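Local structure of long form salivary protein D7L (Phlebotomus duboscqi, 6MT7) at residues 2-6 with 52-56; 6-10 with 123-127; 71-77 with 111-117. The protein binds and sequesters cysteinyl leukotrienes and probably thromboxane A2 of the bitten host, and inhibits platelet aggregation induced by low doses of collagen. All coordinates share one frame; numbering follows the deposited sequence.

Contact 1 of 3, residues 2-6 with 52-56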
loop_
_atom_site.group_PDB
_atom_site.type_symbol
_atom_site.label_atom_id
_atom_site.label_comp_id
_atom_site.label_asym_id
_atom_site.label_seq_id
_atom_site.Cartn_x
_atom_site.Cartn_y
_atom_site.Cartn_z
ATOM N N TRP A 2 4.879 -9.694 4.209
ATOM C CA TRP A 2 3.687 -8.925 4.508
ATOM C C TRP A 2 2.883 -9.566 5.627
ATOM O O TRP A 2 2.826 -10.794 5.751
ATOM C CB TRP A 2 2.851 -8.763 3.244
ATOM C CG TRP A 2 3.455 -7.720 2.369
ATOM C CD1 TRP A 2 4.755 -7.666 1.934
ATOM C CD2 TRP A 2 2.814 -6.550 1.861
ATOM N NE1 TRP A 2 4.950 -6.543 1.168
ATOM C CE2 TRP A 2 3.774 -5.842 1.105
ATOM C CE3 TRP A 2 1.521 -6.037 1.957
ATOM C CZ2 TRP A 2 3.475 -4.648 0.453
ATOM C CZ3 TRP A 2 1.230 -4.855 1.310
ATOM C CH2 TRP A 2 2.198 -4.177 0.564
ATOM N N ARG A 3 2.284 -8.721 6.458
ATOM C CA ARG A 3 1.473 -9.150 7.583
ATOM C C ARG A 3 -0.008 -8.917 7.308
ATOM O O ARG A 3 -0.398 -7.963 6.629
ATOM C CB ARG A 3 1.893 -8.421 8.856
ATOM C CG ARG A 3 3.303 -8.793 9.263
ATOM C CD ARG A 3 3.766 -8.045 10.484
ATOM N NE ARG A 3 5.190 -8.260 10.722
ATOM C CZ ARG A 3 5.885 -7.624 11.657
ATOM N NH1 ARG A 3 5.280 -6.737 12.435
ATOM N NH2 ARG A 3 7.179 -7.871 11.805
ATOM N N TYR A 4 -0.825 -9.820 7.831
ATOM C CA TYR A 4 -2.263 -9.822 7.626
ATOM C C TYR A 4 -2.941 -10.000 8.977
ATOM O O TYR A 4 -2.398 -10.669 9.862
ATOM C CB TYR A 4 -2.681 -10.941 6.653
ATOM C CG TYR A 4 -1.962 -10.861 5.314
ATOM C CD1 TYR A 4 -2.443 -10.039 4.291
ATOM C CD2 TYR A 4 -0.790 -11.575 5.084
ATOM C CE1 TYR A 4 -1.787 -9.949 3.079
ATOM C CE2 TYR A 4 -0.123 -11.491 3.875
ATOM C CZ TYR A 4 -0.626 -10.675 2.874
ATOM O OH TYR A 4 0.038 -10.589 1.672
ATOM N N PRO A 5 -4.095 -9.365 9.187
ATOM C CA PRO A 5 -4.792 -8.485 8.236
ATOM C C PRO A 5 -4.107 -7.133 8.061
ATOM O O PRO A 5 -3.164 -6.805 8.784
ATOM C CB PRO A 5 -6.167 -8.301 8.878
ATOM C CG PRO A 5 -5.889 -8.405 10.360
ATOM C CD PRO A 5 -4.800 -9.454 10.478
ATOM N N ARG A 6 -4.596 -6.365 7.094
ATOM C CA ARG A 6 -4.077 -5.026 6.840
ATOM C C ARG A 6 -4.759 -4.026 7.759
ATOM O O ARG A 6 -5.969 -4.101 7.988
ATOM C CB ARG A 6 -4.308 -4.644 5.377
ATOM C CG ARG A 6 -3.843 -5.695 4.372
ATOM C CD ARG A 6 -2.359 -6.028 4.507
ATOM N NE ARG A 6 -1.508 -4.878 4.188
ATOM C CZ ARG A 6 -0.253 -4.746 4.610
ATOM N NH1 ARG A 6 0.295 -5.682 5.386
ATOM N NH2 ARG A 6 0.462 -3.673 4.258
ATOM N N HIS A 52 -1.069 -3.275 -3.890
ATOM C CA HIS A 52 -0.501 -2.498 -2.796
ATOM C C HIS A 52 -1.109 -2.844 -1.443
ATOM O O HIS A 52 -0.528 -2.484 -0.407
ATOM C CB HIS A 52 -0.642 -1.003 -3.098
ATOM C CG HIS A 52 0.361 -0.515 -4.097
ATOM N ND1 HIS A 52 0.352 -0.920 -5.413
ATOM C CD2 HIS A 52 1.434 0.305 -3.961
ATOM C CE1 HIS A 52 1.364 -0.361 -6.052
ATOM N NE2 HIS A 52 2.031 0.393 -5.194
ATOM N N LEU A 53 -2.256 -3.534 -1.426
ATOM C CA LEU A 53 -2.790 -4.109 -0.198
ATOM C C LEU A 53 -2.101 -5.408 0.196
ATOM O O LEU A 53 -2.359 -5.914 1.295
ATOM C CB LEU A 53 -4.289 -4.378 -0.342
ATOM C CG LEU A 53 -5.218 -3.159 -0.353
ATOM C CD1 LEU A 53 -6.617 -3.552 -0.797
ATOM C CD2 LEU A 53 -5.252 -2.512 1.026
ATOM N N GLY A 54 -1.262 -5.969 -0.670
ATOM C CA GLY A 54 -0.675 -7.268 -0.401
ATOM C C GLY A 54 -1.555 -8.435 -0.766
ATOM O O GLY A 54 -1.333 -9.551 -0.275
ATOM N N LEU A 55 -2.533 -8.224 -1.649
ATOM C CA LEU A 55 -3.544 -9.238 -1.928
ATOM C C LEU A 55 -3.474 -9.766 -3.357
ATOM O O LEU A 55 -4.388 -10.474 -3.791
ATOM C CB LEU A 55 -4.928 -8.665 -1.627
ATOM C CG LEU A 55 -5.070 -8.297 -0.151
ATOM C CD1 LEU A 55 -6.406 -7.607 0.080
ATOM C CD2 LEU A 55 -4.946 -9.567 0.716
ATOM N N TYR A 56 -2.408 -9.455 -4.094
ATOM C CA TYR A 56 -2.217 -9.982 -5.440
ATOM C C TYR A 56 -0.906 -10.746 -5.474
ATOM O O TYR A 56 0.155 -10.185 -5.180
ATOM C CB TYR A 56 -2.224 -8.867 -6.489
ATOM C CG TYR A 56 -2.041 -9.365 -7.909
ATOM C CD1 TYR A 56 -3.001 -10.168 -8.522
ATOM C CD2 TYR A 56 -0.914 -9.019 -8.643
ATOM C CE1 TYR A 56 -2.834 -10.627 -9.830
ATOM C CE2 TYR A 56 -0.745 -9.467 -9.962
ATOM C CZ TYR A 56 -1.706 -10.264 -10.542
ATOM O OH TYR A 56 -1.536 -10.697 -11.842
HETATM O O HOH W 1 -0.990 -2.058 2.289
#
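Trp2 and Tyr4 close on the backbone of Gly54 with the six-membered edge of an indole and the hydroxyl end of a phenol. Gly54 ends helix 40-52 in a Schellman motif: its positive phi (83°) turns the chain, and the absence of a side chain lets the indole come close, with Trp2 CE3 3.4 Å from Gly54 CA. Farther along the same edge Trp2 CH2 reaches His52 O at 3.4 Å, the oxygen lying near the ring plane. Tyr4 instead takes the carbonyl of Gly54: Tyr4 OH donates to Gly54 O over 2.6 Å, in the carbonyl plane and on a lone pair (C=O...O angle 139°), while Tyr4 CE1 packs against Leu55 CD2. Arg6, its chain bent at chi2 and chi3, folds back and lays its guanidinium against the indole, with Trp2 CE3 3.4 Å above the centre of the group. Two of its nitrogens fix that plane: Arg6 NH1 donates to Arg3 O at 2.7 Å, and Arg6 NH2 donates to water 1 at 2.9 Å; the water donates in turn to His52 O. The N-terminal loop thereby covers the end of helix 40-52, with Leu53 lining the ligand pocket and touching Ala14 of helix 8-21. Arg67 of helix 65-74 touches Tyr4 and Leu55, and the backbone of Leu55 pairs with Arg64, next to strand 62-63.

Contact 2 of 3, residues 6-10 with 123-127; sequences RNADQ and SDEWF
The capped N terminus of helix 8-21 sets Asn7 and Ala8 against Trp126 of helix 120-128. Asn7 and Gln10 form a capping box: Gln10 N donates to Asn7 OD1 at 2.8 Å, and Gln10 OE1 accepts from Asn7 N in return at 2.9 Å, with a nearly straight N-H...O angle of 168°. With CG of Asn7 between its own backbone N and carbonyl carbon (chi1 69°), OD1 reaches back to Gln10 N and the side chain comes obliquely against the benzo end of the indole. There Asn7 CB comes to 3.3 Å from Trp126 CZ2, and the amide and indole planes are inclined at 37°. Next along the chain, the first turn of the helix lies on one face of the same ring: Ala8 N stands over its centre, Asp9 N nearer the rim, and Ala8 CB packs on Trp126 CG at 3.6 Å.

Phe127 continues the surface. Trp126 CE3 stands over the centre of its ring, whose far end reaches helix 8-21, with Phe127 CZ 3.7 Å from Asp9 CA. The carboxylate of Asp9 is turned about at a right angle to this ring and goes elsewhere, to a salt bridge with Arg166 and a hydrogen bond from Tyr231. Beside the aromatic pair, water 2 bridges the helices, 2.6 Å from Ala8 O and 2.9 Å from Ser123 OG. Tyr117 meets Trp126 edge-to-face and also touches Ala8, while Ser123 lies against Lys136, a probable binding residue for leukotriene C4 and thromboxane A2. The contact is thus a helix N terminus with an Asn-initiated capping box, seated on two consecutive aromatic residues of a second helix, within the mainly helical odorant-binding-protein-like fold of this PBP/GOBP family member.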
loop_
_atom_site.group_PDB
_atom_site.type_symbol
_atom_site.label_atom_id
_atom_site.label_comp_id
_atom_site.label_asym_id
_atom_site.label_seq_id
_atom_site.Cartn_x
_atom_site.Cartn_y
_atom_site.Cartn_z
ATOM N N ARG A 6 -4.596 -6.365 7.094
ATOM C CA ARG A 6 -4.077 -5.026 6.840
ATOM C C ARG A 6 -4.759 -4.026 7.759
ATOM O O ARG A 6 -5.969 -4.101 7.988
ATOM C CB ARG A 6 -4.308 -4.644 5.377
ATOM C CG ARG A 6 -3.843 -5.695 4.372
ATOM C CD ARG A 6 -2.359 -6.028 4.507
ATOM N NE ARG A 6 -1.508 -4.878 4.188
ATOM C CZ ARG A 6 -0.253 -4.746 4.610
ATOM N NH1 ARG A 6 0.295 -5.682 5.386
ATOM N NH2 ARG A 6 0.462 -3.673 4.258
ATOM N N ASN A 7 -3.978 -3.090 8.304
ATOM C CA ASN A 7 -4.551 -2.134 9.235
ATOM C C ASN A 7 -5.006 -0.887 8.474
ATOM O O ASN A 7 -4.849 -0.785 7.258
ATOM C CB ASN A 7 -3.562 -1.841 10.381
ATOM C CG ASN A 7 -2.328 -1.071 9.938
ATOM O OD1 ASN A 7 -2.397 -0.202 9.075
ATOM N ND2 ASN A 7 -1.186 -1.380 10.553
ATOM N N ALA A 8 -5.588 0.080 9.194
ATOM C CA ALA A 8 -6.205 1.223 8.518
ATOM C C ALA A 8 -5.176 2.157 7.888
ATOM O O ALA A 8 -5.499 2.887 6.940
ATOM C CB ALA A 8 -7.081 2.006 9.497
ATOM N N ASP A 9 -3.962 2.200 8.430
ATOM C CA ASP A 9 -2.900 2.966 7.782
ATOM C C ASP A 9 -2.435 2.265 6.514
ATOM O O ASP A 9 -2.148 2.913 5.495
ATOM C CB ASP A 9 -1.732 3.150 8.752
ATOM C CG ASP A 9 -0.528 3.830 8.106
ATOM O OD1 ASP A 9 -0.642 5.027 7.793
ATOM O OD2 ASP A 9 0.518 3.167 7.920
ATOM N N GLN A 10 -2.351 0.939 6.564
ATOM C CA GLN A 10 -1.863 0.184 5.418
ATOM C C GLN A 10 -2.870 0.194 4.277
ATOM O O GLN A 10 -2.482 0.203 3.102
ATOM C CB GLN A 10 -1.546 -1.247 5.848
ATOM C CG GLN A 10 -0.328 -1.329 6.771
ATOM C CD GLN A 10 -0.203 -2.674 7.458
ATOM O OE1 GLN A 10 -1.202 -3.367 7.707
ATOM N NE2 GLN A 10 1.030 -3.059 7.763
ATOM N N SER A 123 -12.000 4.206 10.266
ATOM C CA SER A 123 -10.592 4.575 10.141
ATOM C C SER A 123 -10.155 5.466 11.302
ATOM O O SER A 123 -9.136 5.208 11.952
ATOM C CB SER A 123 -10.364 5.285 8.808
ATOM O OG SER A 123 -9.011 5.687 8.676
ATOM N N ASP A 124 -10.915 6.531 11.567
ATOM C CA ASP A 124 -10.599 7.425 12.681
ATOM C C ASP A 124 -10.455 6.658 13.986
ATOM O O ASP A 124 -9.534 6.916 14.769
ATOM C CB ASP A 124 -11.684 8.490 12.829
ATOM C CG ASP A 124 -11.682 9.506 11.702
ATOM O OD1 ASP A 124 -10.870 9.389 10.759
ATOM O OD2 ASP A 124 -12.513 10.435 11.765
ATOM N N GLU A 125 -11.367 5.715 14.241
ATOM C CA GLU A 125 -11.289 4.929 15.467
ATOM C C GLU A 125 -10.012 4.107 15.511
ATOM O O GLU A 125 -9.332 4.070 16.540
ATOM C CB GLU A 125 -12.517 4.027 15.606
ATOM C CG GLU A 125 -13.801 4.808 15.855
ATOM C CD GLU A 125 -15.027 3.925 15.971
ATOM O OE1 GLU A 125 -14.933 2.721 15.639
ATOM O OE2 GLU A 125 -16.094 4.447 16.371
ATOM N N TRP A 126 -9.656 3.458 14.399
ATOM C CA TRP A 126 -8.410 2.701 14.372
ATOM C C TRP A 126 -7.221 3.596 14.724
ATOM O O TRP A 126 -6.363 3.217 15.526
ATOM C CB TRP A 126 -8.195 2.045 12.996
ATOM C CG TRP A 126 -7.019 1.122 13.025
ATOM C CD1 TRP A 126 -7.031 -0.220 13.303
ATOM C CD2 TRP A 126 -5.639 1.479 12.847
ATOM N NE1 TRP A 126 -5.749 -0.718 13.289
ATOM C CE2 TRP A 126 -4.877 0.307 13.023
ATOM C CE3 TRP A 126 -4.976 2.680 12.567
ATOM C CZ2 TRP A 126 -3.481 0.294 12.907
ATOM C CZ3 TRP A 126 -3.585 2.664 12.451
ATOM C CH2 TRP A 126 -2.861 1.481 12.615
ATOM N N PHE A 127 -7.147 4.791 14.119
ATOM C CA PHE A 127 -5.982 5.654 14.338
ATOM C C PHE A 127 -5.928 6.178 15.766
ATOM O O PHE A 127 -4.845 6.249 16.367
ATOM C CB PHE A 127 -5.985 6.826 13.358
ATOM C CG PHE A 127 -5.345 6.503 12.039
ATOM C CD1 PHE A 127 -3.967 6.553 11.890
ATOM C CD2 PHE A 127 -6.118 6.128 10.961
ATOM C CE1 PHE A 127 -3.372 6.237 10.680
ATOM C CE2 PHE A 127 -5.529 5.817 9.750
ATOM C CZ PHE A 127 -4.158 5.882 9.610
HETATM O O HOH W 2 -7.878 4.001 6.598
#

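Contact 3 of 3, residues 71-77 with 111-117. With TRT (fragment of triton X-100), chain C.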
loop_
_atom_site.group_PDB
_atom_site.type_symbol
_atom_site.label_atom_id
_atom_site.label_comp_id
_atom_site.label_asym_id
_atom_site.label_seq_id
_atom_site.Cartn_x
_atom_site.Cartn_y
_atom_site.Cartn_z
ATOM N N GLN A 71 -9.159 -10.997 6.020
ATOM C CA GLN A 71 -9.527 -9.622 6.328
ATOM C C GLN A 71 -10.961 -9.552 6.833
ATOM O O GLN A 71 -11.244 -8.897 7.839
ATOM C CB GLN A 71 -9.348 -8.718 5.106
ATOM C CG GLN A 71 -9.489 -7.228 5.448
ATOM C CD GLN A 71 -8.204 -6.665 6.049
ATOM O OE1 GLN A 71 -7.137 -7.255 5.910
ATOM N NE2 GLN A 71 -8.303 -5.527 6.711
ATOM N N PHE A 72 -11.884 -10.224 6.140
ATOM C CA PHE A 72 -13.273 -10.216 6.583
ATOM C C PHE A 72 -13.402 -10.839 7.965
ATOM O O PHE A 72 -14.034 -10.270 8.862
ATOM C CB PHE A 72 -14.146 -10.966 5.581
ATOM C CG PHE A 72 -14.508 -10.165 4.375
ATOM C CD1 PHE A 72 -15.681 -9.428 4.346
ATOM C CD2 PHE A 72 -13.693 -10.165 3.262
ATOM C CE1 PHE A 72 -16.027 -8.700 3.219
ATOM C CE2 PHE A 72 -14.029 -9.427 2.139
ATOM C CZ PHE A 72 -15.195 -8.699 2.119
ATOM N N ASN A 73 -12.794 -12.009 8.161
ATOM C CA ASN A 73 -12.927 -12.688 9.446
ATOM C C ASN A 73 -12.359 -11.848 10.582
ATOM O O ASN A 73 -12.964 -11.756 11.658
ATOM C CB ASN A 73 -12.239 -14.053 9.394
ATOM C CG ASN A 73 -13.008 -15.058 8.558
ATOM O OD1 ASN A 73 -14.231 -14.976 8.436
ATOM N ND2 ASN A 73 -12.295 -16.013 7.978
ATOM N N SER A 74 -11.203 -11.220 10.363
ATOM C CA SER A 74 -10.573 -10.469 11.441
ATOM C C SER A 74 -11.373 -9.220 11.801
ATOM O O SER A 74 -11.322 -8.759 12.947
ATOM C CB SER A 74 -9.146 -10.093 11.053
ATOM O OG SER A 74 -9.162 -9.120 10.020
ATOM N N ARG A 75 -12.125 -8.676 10.851
ATOM C CA ARG A 75 -12.955 -7.500 11.062
ATOM C C ARG A 75 -14.394 -7.846 11.438
ATOM O O ARG A 75 -15.230 -6.939 11.527
ATOM C CB ARG A 75 -12.950 -6.631 9.802
ATOM C CG ARG A 75 -11.554 -6.182 9.369
ATOM C CD ARG A 75 -11.104 -4.943 10.110
ATOM N NE ARG A 75 -12.041 -3.850 9.904
ATOM C CZ ARG A 75 -12.742 -3.266 10.871
ATOM N NH1 ARG A 75 -12.608 -3.656 12.135
ATOM N NH2 ARG A 75 -13.581 -2.286 10.571
ATOM N N SER A 76 -14.700 -9.131 11.649
ATOM C CA SER A 76 -16.051 -9.596 11.985
ATOM C C SER A 76 -17.082 -9.184 10.935
ATOM O O SER A 76 -18.189 -8.754 11.269
ATOM C CB SER A 76 -16.482 -9.118 13.378
ATOM O OG SER A 76 -15.519 -9.438 14.372
ATOM N N VAL A 77 -16.722 -9.316 9.659
ATOM C CA VAL A 77 -17.632 -9.105 8.537
ATOM C C VAL A 77 -17.876 -10.449 7.869
ATOM O O VAL A 77 -16.926 -11.197 7.598
ATOM C CB VAL A 77 -17.073 -8.094 7.516
ATOM C CG1 VAL A 77 -18.107 -7.811 6.436
ATOM C CG2 VAL A 77 -16.644 -6.800 8.200
ATOM N N ASP A 111 -19.759 -3.655 3.015
ATOM C CA ASP A 111 -18.987 -4.634 3.783
ATOM C C ASP A 111 -17.502 -4.549 3.457
ATOM O O ASP A 111 -16.653 -4.742 4.334
ATOM C CB ASP A 111 -19.476 -6.054 3.505
ATOM C CG ASP A 111 -20.724 -6.418 4.287
ATOM O OD1 ASP A 111 -21.076 -5.718 5.260
ATOM O OD2 ASP A 111 -21.356 -7.421 3.918
ATOM N N LEU A 112 -17.167 -4.291 2.193
ATOM C CA LEU A 112 -15.764 -4.116 1.833
ATOM C C LEU A 112 -15.188 -2.856 2.465
ATOM O O LEU A 112 -14.050 -2.863 2.943
ATOM C CB LEU A 112 -15.615 -4.076 0.313
ATOM C CG LEU A 112 -15.702 -5.457 -0.347
ATOM C CD1 LEU A 112 -15.847 -5.290 -1.858
ATOM C CD2 LEU A 112 -14.463 -6.271 -0.008
ATOM N N ARG A 113 -15.958 -1.763 2.476
ATOM C CA ARG A 113 -15.485 -0.562 3.156
ATOM C C ARG A 113 -15.283 -0.823 4.645
ATOM O O ARG A 113 -14.303 -0.352 5.240
ATOM C CB ARG A 113 -16.462 0.594 2.916
ATOM C CG ARG A 113 -16.487 1.019 1.450
ATOM C CD ARG A 113 -17.422 2.202 1.210
ATOM N NE ARG A 113 -16.984 3.373 1.959
ATOM C CZ ARG A 113 -17.640 4.523 1.985
ATOM N NH1 ARG A 113 -18.764 4.646 1.297
ATOM N NH2 ARG A 113 -17.171 5.546 2.690
ATOM N N THR A 114 -16.174 -1.609 5.258
ATOM C CA THR A 114 -15.979 -1.964 6.663
ATOM C C THR A 114 -14.690 -2.761 6.852
ATOM O O THR A 114 -13.877 -2.460 7.731
ATOM C CB THR A 114 -17.171 -2.771 7.185
ATOM O OG1 THR A 114 -18.383 -2.002 7.079
ATOM C CG2 THR A 114 -16.942 -3.161 8.651
ATOM N N ALA A 115 -14.496 -3.795 6.034
ATOM C CA ALA A 115 -13.348 -4.678 6.217
ATOM C C ALA A 115 -12.025 -3.972 5.949
ATOM O O ALA A 115 -11.012 -4.298 6.580
ATOM C CB ALA A 115 -13.488 -5.900 5.317
ATOM N N PHE A 116 -12.013 -2.986 5.051
ATOM C CA PHE A 116 -10.774 -2.332 4.658
ATOM C C PHE A 116 -10.695 -0.893 5.144
ATOM O O PHE A 116 -9.945 -0.095 4.571
ATOM C CB PHE A 116 -10.596 -2.416 3.141
ATOM C CG PHE A 116 -10.249 -3.802 2.675
ATOM C CD1 PHE A 116 -8.925 -4.219 2.621
ATOM C CD2 PHE A 116 -11.251 -4.713 2.374
ATOM C CE1 PHE A 116 -8.605 -5.509 2.227
ATOM C CE2 PHE A 116 -10.938 -6.001 1.980
ATOM C CZ PHE A 116 -9.618 -6.397 1.904
ATOM N N TYR A 117 -11.445 -0.561 6.199
ATOM C CA TYR A 117 -11.371 0.744 6.867
ATOM C C TYR A 117 -11.649 1.890 5.901
ATOM O O TYR A 117 -11.044 2.959 5.999
ATOM C CB TYR A 117 -10.012 0.943 7.547
ATOM C CG TYR A 117 -9.688 -0.104 8.595
ATOM C CD1 TYR A 117 -10.244 -0.036 9.865
ATOM C CD2 TYR A 117 -8.830 -1.152 8.312
ATOM C CE1 TYR A 117 -9.949 -0.989 10.823
ATOM C CE2 TYR A 117 -8.529 -2.108 9.258
ATOM C CZ TYR A 117 -9.083 -2.016 10.515
ATOM O OH TYR A 117 -8.779 -2.978 11.453
HETATM C C25 TRT C . -8.824 12.290 -0.292
HETATM O O24 TRT C . -8.869 10.941 0.162
HETATM C C23 TRT C . -9.627 10.079 -0.687
HETATM C C22 TRT C . -9.279 8.647 -0.301
HETATM O O21 TRT C . -10.121 7.688 -0.941
HETATM C C20 TRT C . -9.768 6.395 -0.461
HETATM C C19 TRT C . -10.761 5.372 -0.982
HETATM O O18 TRT C . -10.335 4.921 -2.264
HETATM C C17 TRT C . -11.428 4.931 -3.159
HETATM C C16 TRT C . -11.902 3.518 -3.433
HETATM O O15 TRT C . -11.075 2.883 -4.414
HETATM C C12 TRT C . -11.069 1.501 -4.494
HETATM C C13 TRT C . -12.170 0.766 -4.068
HETATM C C14 TRT C . -12.164 -0.631 -4.148
HETATM C C11 TRT C . -9.959 0.836 -4.999
HETATM C C10 TRT C . -9.953 -0.553 -5.082
HETATM C C9 TRT C . -11.046 -1.298 -4.658
HETATM C C6 TRT C . -10.996 -2.795 -4.754
HETATM C C8 TRT C . -11.820 -3.171 -5.981
HETATM C C7 TRT C . -9.561 -3.243 -5.011
HETATM C C5 TRT C . -11.644 -3.446 -3.512
HETATM C C1 TRT C . -10.976 -3.466 -2.118
HETATM C C2 TRT C . -10.292 -2.173 -1.689
HETATM C C4 TRT C . -12.073 -3.758 -1.103
HETATM C C3 TRT C . -9.965 -4.593 -1.951
#
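Thr114 O is gripped by two nitrogens of one guanidinium: Arg75 NH2 donates to it over 2.9 Å and Arg75 NE over 3.2 Å, a side-on pair arriving from the same face of the carbonyl plane. Two successive kinks in the Arg75 chain, about CB-CG and CG-CD, lay the guanidinium flat on the Tyr117 ring, planes 12° apart and centres 4.2 Å apart. The stack and the paired bonds together fix the group's rotation. The neighbouring carbonyl is taken by an amide, Gln71 NE2 donating to Ala115 O at 3.0 Å (N-H...O angle 168°); Gln71 OE1 turns to Arg6 N. These carbonyls belong to the last turn of helix 109-115, which runs beside the end of helix 65-74. That helix closes in a Schellman motif, with Ser76 at positive phi and Val77 N bonded to Phe72 O, and the turn delivers Val77 to the partner helix: Val77 CG2 meets Thr114 CG2 at 3.7 Å, while Val77 CG1 lies on Asp111. Toward the ligand pocket the packing is apolar. Gln71 CG makes a CH-pi contact with one face of Phe116, 3.8 Å from the ring centroid, and the triton fragment covers the opposite face through its C3 methyl. Phe72 CZ presses on Leu112 CD2 at 3.3 Å, the same methyl that lies 3.6 Å from C4 of the triton fragment.

How the contacts relate
From the N terminus, the loop 2-6 first closes back on the end of helix 40-52 in contact 1, a loop of some 45 largely helical residues. The chain passes straight on from it, through Arg6, into the start of helix 8-21, which contact 2 joins to helix 120-128 far along the sequence. Contact 3 follows contact 1 in series and is nested inside the long loop closed by contact 2. Spatially the three adjoin: Arg6 O packs on Tyr117 CE2, and Pro5 CB on Ser74 OG. Contacts 1 and 2 tie the N-terminal segment and the start of helix 8-21 to helices 40-52 and 120-128, while contact 3 joins helices 65-74 and 109-115; contacts 1 and 3 reach the ligand pocket.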